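Local atomic coordinates of kappa-carrageenase (Zobellia galactanivorans, PDB entry 5OCR), a protein that probably hydrolyses kappa-carrageenan, a sulfated galactan of red seaweeds, this chain being the family 16 glycoside hydrolase part of a longer protein. Residues L121-D126 against T134-I139; L164-K169 against K227-P232. All blocks are in the same frame, centred on the assembly; numbering follows the deposited sequence. Where two conformers were deposited one is given.

Contact 1. Residues L121-D126 against T134-I139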
ATOM      1  N   LEU A 121      -4.744   3.193   1.717  1.00 16.30           N
ATOM      2  CA  LEU A 121      -5.624   3.732   2.804  1.00 16.96           C
ATOM      3  C   LEU A 121      -6.492   2.550   3.195  1.00 17.83           C
ATOM      4  O   LEU A 121      -7.001   1.865   2.330  1.00 17.35           O
ATOM      5  CB  LEU A 121      -6.512   4.911   2.301  1.00 17.73           C
ATOM      6  CG  LEU A 121      -5.775   5.845   1.283  1.00 18.59           C
ATOM      7  CD1 LEU A 121      -6.746   6.850   0.657  1.00 19.25           C
ATOM      8  CD2 LEU A 121      -4.638   6.587   1.997  1.00 17.85           C
ATOM      9  N   TYR A 122      -6.710   2.262   4.508  1.00 17.42           N
ATOM     10  CA  TYR A 122      -7.566   1.132   4.811  1.00 18.77           C
ATOM     11  C   TYR A 122      -8.254   1.370   6.153  1.00 19.67           C
ATOM     12  O   TYR A 122      -7.739   2.101   7.009  1.00 20.23           O
ATOM     13  CB  TYR A 122      -6.852  -0.226   4.816  1.00 19.99           C
ATOM     14  CG  TYR A 122      -5.993  -0.525   6.014  1.00 20.94           C
ATOM     15  CD1 TYR A 122      -4.785   0.162   6.226  1.00 21.79           C
ATOM     16  CD2 TYR A 122      -6.365  -1.512   6.887  1.00 22.90           C
ATOM     17  CE1 TYR A 122      -3.958  -0.131   7.317  1.00 23.14           C
ATOM     18  CE2 TYR A 122      -5.560  -1.839   7.956  1.00 24.44           C
ATOM     19  CZ  TYR A 122      -4.372  -1.132   8.184  1.00 24.23           C
ATOM     20  OH  TYR A 122      -3.642  -1.482   9.296  1.00 25.09           O
ATOM     21  N   SER A 123      -9.466   0.795   6.261  1.00 19.82           N
ATOM     22  CA  SER A 123     -10.240   0.912   7.536  1.00 19.76           C
ATOM     23  C   SER A 123     -10.144  -0.273   8.423  1.00 21.87           C
ATOM     24  O   SER A 123      -9.546  -1.278   8.095  1.00 22.36           O
ATOM     25  CB  SER A 123     -11.729   1.000   7.274  1.00 19.80           C
ATOM     26  OG  SER A 123     -12.222  -0.158   6.580  1.00 20.40           O
ATOM     27  N   ASP A 124     -10.790  -0.150   9.601  1.00 21.44           N
ATOM     28  CA  ASP A 124     -10.994  -1.393  10.331  1.00 24.19           C
ATOM     29  C   ASP A 124     -12.141  -2.208   9.730  1.00 23.03           C
ATOM     30  O   ASP A 124     -12.679  -1.865   8.670  1.00 22.94           O
ATOM     31  CB  ASP A 124     -11.138  -1.148  11.840  1.00 27.84           C
ATOM     32  CG  ASP A 124     -12.366  -0.332  12.203  1.00 31.94           C
ATOM     33  OD1 ASP A 124     -13.266  -0.099  11.357  1.00 32.03           O
ATOM     34  OD2 ASP A 124     -12.452   0.094  13.399  1.00 37.10           O
ATOM     35  N   PHE A 125     -12.424  -3.349  10.342  1.00 23.52           N
ATOM     36  CA  PHE A 125     -13.550  -4.196   9.879  1.00 23.94           C
ATOM     37  C   PHE A 125     -14.686  -3.938  10.819  1.00 26.90           C
ATOM     38  O   PHE A 125     -14.539  -4.141  12.048  1.00 27.36           O
ATOM     39  CB  PHE A 125     -13.109  -5.681   9.932  1.00 24.31           C
ATOM     40  CG  PHE A 125     -12.142  -6.073   8.812  1.00 24.46           C
ATOM     41  CD1 PHE A 125     -12.590  -6.765   7.672  1.00 25.64           C
ATOM     42  CD2 PHE A 125     -10.780  -5.773   8.907  1.00 26.84           C
ATOM     43  CE1 PHE A 125     -11.737  -7.089   6.618  1.00 23.94           C
ATOM     44  CE2 PHE A 125      -9.913  -6.111   7.853  1.00 25.42           C
ATOM     45  CZ  PHE A 125     -10.382  -6.783   6.708  1.00 24.21           C
ATOM     46  N   ASP A 126     -15.832  -3.529  10.278  1.00 26.38           N
ATOM     47  CA  ASP A 126     -17.040  -3.370  11.134  1.00 25.80           C
ATOM     48  C   ASP A 126     -18.087  -4.373  10.603  1.00 28.17           C
ATOM     49  O   ASP A 126     -18.816  -4.103   9.628  1.00 24.06           O
ATOM     50  CB  ASP A 126     -17.536  -1.917  11.091  1.00 27.39           C
ATOM     51  CG  ASP A 126     -18.682  -1.661  12.081  1.00 29.24           C
ATOM     52  OD1 ASP A 126     -19.122  -2.665  12.692  1.00 27.84           O
ATOM     53  OD2 ASP A 126     -19.165  -0.491  12.125  1.00 30.75           O
ATOM     54  N   THR A 134     -20.944  -1.286   4.004  1.00 19.86           N
ATOM     55  CA  THR A 134     -19.489  -1.619   3.902  1.00 19.45           C
ATOM     56  C   THR A 134     -18.943  -2.003   5.243  1.00 19.66           C
ATOM     57  O   THR A 134     -19.114  -1.254   6.180  1.00 19.74           O
ATOM     58  CB  THR A 134     -18.761  -0.345   3.422  1.00 20.31           C
ATOM     59  OG1 THR A 134     -19.259   0.009   2.133  1.00 20.77           O
ATOM     60  CG2 THR A 134     -17.206  -0.591   3.280  1.00 19.41           C
ATOM     61  N   VAL A 135     -18.319  -3.173   5.314  1.00 20.05           N
ATOM     62  CA  VAL A 135     -17.614  -3.685   6.506  1.00 20.29           C
ATOM     63  C   VAL A 135     -16.177  -3.137   6.505  1.00 20.14           C
ATOM     64  O   VAL A 135     -15.646  -2.829   7.548  1.00 20.97           O
ATOM     65  CB  VAL A 135     -17.628  -5.231   6.355  1.00 19.24           C
ATOM     66  CG1 VAL A 135     -16.685  -5.954   7.336  1.00 20.86           C
ATOM     67  CG2 VAL A 135     -19.077  -5.716   6.503  1.00 20.40           C
ATOM     68  N   TYR A 136     -15.564  -3.086   5.317  1.00 19.14           N
ATOM     69  CA  TYR A 136     -14.131  -2.778   5.251  1.00 18.95           C
ATOM     70  C   TYR A 136     -13.910  -2.031   3.938  1.00 19.22           C
ATOM     71  O   TYR A 136     -14.477  -2.425   2.903  1.00 18.19           O
ATOM     72  CB  TYR A 136     -13.365  -4.098   5.200  1.00 19.08           C
ATOM     73  CG  TYR A 136     -11.851  -3.929   4.832  1.00 19.21           C
ATOM     74  CD1 TYR A 136     -10.961  -3.496   5.784  1.00 20.49           C
ATOM     75  CD2 TYR A 136     -11.383  -4.188   3.530  1.00 20.03           C
ATOM     76  CE1 TYR A 136      -9.566  -3.386   5.497  1.00 19.99           C
ATOM     77  CE2 TYR A 136     -10.017  -4.128   3.231  1.00 20.11           C
ATOM     78  CZ  TYR A 136      -9.132  -3.638   4.186  1.00 20.07           C
ATOM     79  OH  TYR A 136      -7.746  -3.546   3.888  1.00 19.60           O
ATOM     80  N   SER A 137     -13.114  -0.967   3.984  1.00 19.49           N
ATOM     81  CA  SER A 137     -12.813  -0.125   2.785  0.50 19.39           C
ATOM     82  C   SER A 137     -11.286  -0.052   2.613  1.00 19.07           C
ATOM     83  O   SER A 137     -10.593   0.313   3.634  1.00 19.22           O
ATOM     84  CB  SER A 137     -13.288   1.321   3.073  0.50 19.52           C
ATOM     85  OG  SER A 137     -14.681   1.395   2.886  0.50 20.45           O
ATOM     86  N   GLU A 138     -10.770  -0.289   1.389  1.00 18.43           N
ATOM     87  CA  GLU A 138      -9.340  -0.172   1.169  1.00 17.87           C
ATOM     88  C   GLU A 138      -9.182   0.514  -0.205  1.00 17.99           C
ATOM     89  O   GLU A 138      -9.744   0.044  -1.150  1.00 17.40           O
ATOM     90  CB  GLU A 138      -8.700  -1.532   1.117  1.00 18.24           C
ATOM     91  CG  GLU A 138      -7.214  -1.419   0.758  1.00 19.85           C
ATOM     92  CD  GLU A 138      -6.546  -2.789   0.739  1.00 20.62           C
ATOM     93  OE1 GLU A 138      -7.009  -3.675   1.525  1.00 20.58           O
ATOM     94  OE2 GLU A 138      -5.541  -2.980  -0.019  1.00 20.37           O
ATOM     95  N   ILE A 139      -8.395   1.578  -0.258  1.00 16.49           N
ATOM     96  CA  ILE A 139      -7.986   2.211  -1.514  1.00 16.81           C
ATOM     97  C   ILE A 139      -6.455   2.071  -1.652  1.00 16.95           C
ATOM     98  O   ILE A 139      -5.662   2.630  -0.851  1.00 17.27           O
ATOM     99  CB  ILE A 139      -8.349   3.747  -1.470  1.00 16.92           C
ATOM    100  CG1 ILE A 139      -9.874   3.928  -1.271  1.00 17.60           C
ATOM    101  CG2 ILE A 139      -7.800   4.375  -2.798  1.00 16.56           C
ATOM    102  CD1 ILE A 139     -10.287   5.401  -1.217  1.00 18.57           C
TER

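Contact 2. Residues L164-K169 against K227-P232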
ATOM      1  N   LEU A 164      -9.030  -1.012  -5.855  1.00 16.49           N
ATOM      2  CA  LEU A 164      -9.901  -0.858  -4.688  1.00 16.75           C
ATOM      3  C   LEU A 164     -10.315  -2.218  -4.141  1.00 17.45           C
ATOM      4  O   LEU A 164     -10.524  -3.156  -4.907  1.00 17.48           O
ATOM      5  CB  LEU A 164     -11.220  -0.230  -5.109  1.00 16.44           C
ATOM      6  CG  LEU A 164     -11.038   1.206  -5.637  1.00 17.19           C
ATOM      7  CD1 LEU A 164     -12.291   1.703  -6.380  1.00 17.74           C
ATOM      8  CD2 LEU A 164     -10.534   2.172  -4.610  1.00 17.72           C
ATOM      9  N   HIS A 165     -10.514  -2.295  -2.822  1.00 17.35           N
ATOM     10  CA  HIS A 165     -10.919  -3.584  -2.199  1.00 18.84           C
ATOM     11  C   HIS A 165     -11.967  -3.210  -1.176  1.00 18.91           C
ATOM     12  O   HIS A 165     -11.896  -2.161  -0.556  1.00 17.92           O
ATOM     13  CB  HIS A 165      -9.787  -4.255  -1.431  1.00 19.47           C
ATOM     14  CG  HIS A 165      -8.587  -4.597  -2.256  1.00 20.53           C
ATOM     15  ND1 HIS A 165      -8.317  -5.887  -2.663  1.00 20.69           N
ATOM     16  CD2 HIS A 165      -7.564  -3.788  -2.762  1.00 21.05           C
ATOM     17  CE1 HIS A 165      -7.177  -5.884  -3.387  1.00 21.32           C
ATOM     18  NE2 HIS A 165      -6.714  -4.590  -3.432  1.00 21.90           N
ATOM     19  N   ALA A 166     -12.976  -4.067  -1.036  1.00 19.07           N
ATOM     20  CA  ALA A 166     -13.912  -3.887   0.089  1.00 19.42           C
ATOM     21  C   ALA A 166     -14.477  -5.204   0.592  1.00 19.72           C
ATOM     22  O   ALA A 166     -14.429  -6.194  -0.052  1.00 18.66           O
ATOM     23  CB  ALA A 166     -15.096  -3.010  -0.348  1.00 19.30           C
ATOM     24  N   VAL A 167     -15.091  -5.168   1.790  1.00 18.79           N
ATOM     25  CA  VAL A 167     -15.950  -6.289   2.193  1.00 19.06           C
ATOM     26  C   VAL A 167     -17.300  -5.636   2.424  1.00 18.70           C
ATOM     27  O   VAL A 167     -17.347  -4.541   2.982  1.00 18.95           O
ATOM     28  CB  VAL A 167     -15.465  -6.814   3.572  1.00 18.75           C
ATOM     29  CG1 VAL A 167     -16.428  -7.895   4.156  1.00 19.29           C
ATOM     30  CG2 VAL A 167     -14.064  -7.418   3.392  1.00 20.25           C
ATOM     31  N   VAL A 168     -18.361  -6.277   1.925  1.00 20.50           N
ATOM     32  CA  VAL A 168     -19.732  -5.730   2.003  1.00 22.47           C
ATOM     33  C   VAL A 168     -20.566  -6.760   2.731  1.00 23.51           C
ATOM     34  O   VAL A 168     -20.399  -7.970   2.456  1.00 24.23           O
ATOM     35  CB  VAL A 168     -20.230  -5.473   0.587  1.00 24.61           C
ATOM     36  CG1 VAL A 168     -21.715  -5.041   0.607  1.00 26.40           C
ATOM     37  CG2 VAL A 168     -19.400  -4.330   0.044  1.00 26.61           C
ATOM     38  N   LYS A 169     -21.458  -6.325   3.645  1.00 22.82           N
ATOM     39  CA  LYS A 169     -22.284  -7.309   4.335  0.50 24.07           C
ATOM     40  C   LYS A 169     -23.360  -7.854   3.382  1.00 24.88           C
ATOM     41  O   LYS A 169     -24.069  -7.087   2.705  1.00 23.49           O
ATOM     42  CB  LYS A 169     -22.862  -6.726   5.633  0.50 23.51           C
ATOM     43  CG  LYS A 169     -24.181  -7.385   6.027  0.50 23.24           C
ATOM     44  CD  LYS A 169     -24.380  -7.488   7.501  0.50 23.79           C
ATOM     45  CE  LYS A 169     -23.332  -8.347   8.178  0.50 22.54           C
ATOM     46  NZ  LYS A 169     -23.513  -7.840   9.532  0.50 20.95           N
ATOM     47  N   LYS A 227     -18.142   3.626  -4.769  1.00 22.30           N
ATOM     48  CA  LYS A 227     -19.306   2.847  -4.387  1.00 24.79           C
ATOM     49  C   LYS A 227     -19.288   2.544  -2.912  1.00 24.62           C
ATOM     50  O   LYS A 227     -20.303   2.723  -2.242  1.00 28.86           O
ATOM     51  CB  LYS A 227     -19.340   1.531  -5.181  1.00 26.39           C
ATOM     52  CG  LYS A 227     -20.633   0.814  -5.111  1.00 32.11           C
ATOM     53  CD  LYS A 227     -20.640  -0.091  -6.373  1.00 33.46           C
ATOM     54  CE  LYS A 227     -21.725  -1.111  -6.270  1.00 40.83           C
ATOM     55  NZ  LYS A 227     -21.484  -1.903  -7.513  1.00 39.68           N
ATOM     56  N   TYR A 228     -18.153   2.063  -2.422  1.00 23.64           N
ATOM     57  CA  TYR A 228     -18.114   1.489  -1.057  1.00 22.57           C
ATOM     58  C   TYR A 228     -17.209   2.224  -0.112  1.00 25.37           C
ATOM     59  O   TYR A 228     -17.265   1.948   1.065  1.00 29.79           O
ATOM     60  CB  TYR A 228     -17.644   0.052  -1.155  1.00 21.66           C
ATOM     61  CG  TYR A 228     -18.585  -0.845  -1.899  1.00 22.28           C
ATOM     62  CD1 TYR A 228     -19.938  -0.920  -1.547  1.00 23.24           C
ATOM     63  CD2 TYR A 228     -18.109  -1.656  -2.951  1.00 22.89           C
ATOM     64  CE1 TYR A 228     -20.811  -1.799  -2.246  1.00 24.80           C
ATOM     65  CE2 TYR A 228     -18.948  -2.514  -3.633  1.00 23.68           C
ATOM     66  CZ  TYR A 228     -20.294  -2.553  -3.324  1.00 25.50           C
ATOM     67  OH  TYR A 228     -21.109  -3.435  -4.038  1.00 30.24           O
ATOM     68  N   TRP A 229     -16.353   3.129  -0.627  1.00 22.91           N
ATOM     69  CA  TRP A 229     -15.175   3.646   0.073  1.00 20.71           C
ATOM     70  C   TRP A 229     -15.460   4.923   0.826  1.00 21.64           C
ATOM     71  O   TRP A 229     -14.911   6.030   0.520  1.00 20.12           O
ATOM     72  CB  TRP A 229     -13.984   3.764  -0.928  1.00 19.66           C
ATOM     73  CG  TRP A 229     -13.733   2.403  -1.456  1.00 19.62           C
ATOM     74  CD1 TRP A 229     -12.923   1.426  -0.867  1.00 19.23           C
ATOM     75  CD2 TRP A 229     -14.331   1.780  -2.644  1.00 18.86           C
ATOM     76  NE1 TRP A 229     -12.992   0.254  -1.583  1.00 18.75           N
ATOM     77  CE2 TRP A 229     -13.871   0.399  -2.653  1.00 19.19           C
ATOM     78  CE3 TRP A 229     -15.233   2.220  -3.664  1.00 19.43           C
ATOM     79  CZ2 TRP A 229     -14.297  -0.516  -3.679  1.00 18.89           C
ATOM     80  CZ3 TRP A 229     -15.660   1.283  -4.671  1.00 19.04           C
ATOM     81  CH2 TRP A 229     -15.184  -0.016  -4.657  1.00 20.09           C
ATOM     82  N   HIS A 230     -16.357   4.757   1.812  1.00 22.29           N
ATOM     83  CA  HIS A 230     -16.850   5.854   2.592  1.00 22.41           C
ATOM     84  C   HIS A 230     -16.568   5.650   4.034  1.00 23.00           C
ATOM     85  O   HIS A 230     -17.240   6.302   4.850  1.00 26.29           O
ATOM     86  CB  HIS A 230     -18.361   6.078   2.378  1.00 23.86           C
ATOM     87  CG  HIS A 230     -18.738   6.199   0.900  1.00 23.41           C
ATOM     88  ND1 HIS A 230     -18.568   7.333   0.225  1.00 22.58           N
ATOM     89  CD2 HIS A 230     -19.252   5.274  -0.009  1.00 23.58           C
ATOM     90  CE1 HIS A 230     -18.992   7.191  -1.044  1.00 21.12           C
ATOM     91  NE2 HIS A 230     -19.371   5.923  -1.205  1.00 22.21           N
ATOM     92  N   ARG A 231     -15.676   4.741   4.410  1.00 21.78           N
ATOM     93  CA  ARG A 231     -15.390   4.529   5.849  0.50 21.95           C
ATOM     94  C   ARG A 231     -14.085   5.290   6.199  1.00 21.09           C
ATOM     95  O   ARG A 231     -13.277   5.558   5.317  1.00 21.88           O
ATOM     96  CB  ARG A 231     -15.183   3.030   6.105  0.50 23.75           C
ATOM     97  CG  ARG A 231     -16.455   2.199   5.881  0.50 25.00           C
ATOM     98  CD  ARG A 231     -16.175   0.717   6.106  0.50 26.72           C
ATOM     99  NE  ARG A 231     -15.371   0.411   7.262  0.50 29.38           N
ATOM    100  CZ  ARG A 231     -15.863   0.294   8.494  0.50 30.49           C
ATOM    101  NH1 ARG A 231     -17.157   0.456   8.704  0.50 30.28           N
ATOM    102  NH2 ARG A 231     -15.064  -0.022   9.502  0.50 30.64           N
ATOM    103  N   PRO A 232     -13.859   5.615   7.478  1.00 20.69           N
ATOM    104  CA  PRO A 232     -12.573   6.266   7.854  1.00 20.68           C
ATOM    105  C   PRO A 232     -11.410   5.273   7.680  1.00 19.25           C
ATOM    106  O   PRO A 232     -11.545   4.074   8.001  1.00 21.15           O
ATOM    107  CB  PRO A 232     -12.742   6.562   9.375  1.00 19.44           C
ATOM    108  CG  PRO A 232     -14.289   6.604   9.565  1.00 20.30           C
ATOM    109  CD  PRO A 232     -14.803   5.499   8.636  1.00 21.00           C
TER

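Contact 1. Residues L121-D126 against T134-I139
The hydroxyl S123 OG accepts from S137 N at 2.9 Å and gives its own proton to D124 O, 2.7 Å away, on a lone pair in the carbonyl plane. R231 NE, from outside the hairpin, adds a third bond. With OG set between the backbone N and the carbonyl carbon (chi1 60°), the serine side chain stands where a strand would offer a carbonyl; S123 O itself lies at the edge of the Y136 ring, 3.3 Å from CE1. Backbone bonds lie before and after it: L121 and I139 bond in both directions, S123 N reaches S137 O at 2.9 Å, and past the strand D126 N reaches V135 O. On the face that carries Y122 and E138, F125 and Y136 form an offset stack, centroids 4.3 Å apart and planes 10° apart, with Y136 CD1 over the F125 ring face. Y136 OH runs past Y122 CB at 3.6 Å. A serine in place of Y136 would probably strip F125 of its stacking surface and open a gap beside Y122 CB. On its other edge strand 134-144 sets V135 and Y136 against the single V167, a classic beta bulge beside this hairpin of the GH16 beta-jelly roll.

Contact 2. Residues L164-K169 against K227-P232
L164 lies along the indole of W229 from its first carbon outward. Its CB comes closest, 3.4 Å from W229 CZ2 near the rim of the ring system; CG stays farther back, opposite CZ2 and CE2; CD1 then settles over the six-membered ring, 3.8 Å from its centroid and 11° off the normal, a CH-pi contact. With CG anti to the carbonyl carbon (chi1 -65°), the leucine branch follows the indole face, while I212 and W214 of strand 211-216 touch it from elsewhere. The chain makes an inverse gamma turn about W229, in the loop that leads into strand 233-241 of the jelly roll, and the indole reaches across to strand 159-170. There NE1 donates to H165 O at 2.8 Å. The oxygen lies in the indole plane, but the donor stands well above the carbonyl plane, so no lone pair is met squarely; the backbone of H165 is also paired with E138. The opposite indole face carries Y228 CB, which A166 CB approaches at 4.1 Å. Beyond it the Y228 ring is sandwiched, with V168 CG2 3.7 Å from its centroid and K227 CG over the other face.

Contact 1 and contact 2, whose centres lie about 6 Å apart, meet on neighbouring strands, 134-144 and 159-170, where V135 N probably bonds to V167 O. Residues 121-126 and 134-139 close a local hairpin whose far end, at D124 and F125, is exposed; five hydrogen bonds cross it, four of them between backbone atoms, beside one ring stack and a few apolar pairs. Residues 164-169 and 227-232, distant in sequence, bury less surface but have no exposed residue among those that touch; apolar groups over aromatic faces dominate, with a single hydrogen bond. R231 bridges the two, its guanidinium in a salt bridge with D124, while Y228 O accepts a bond from T134 OG1.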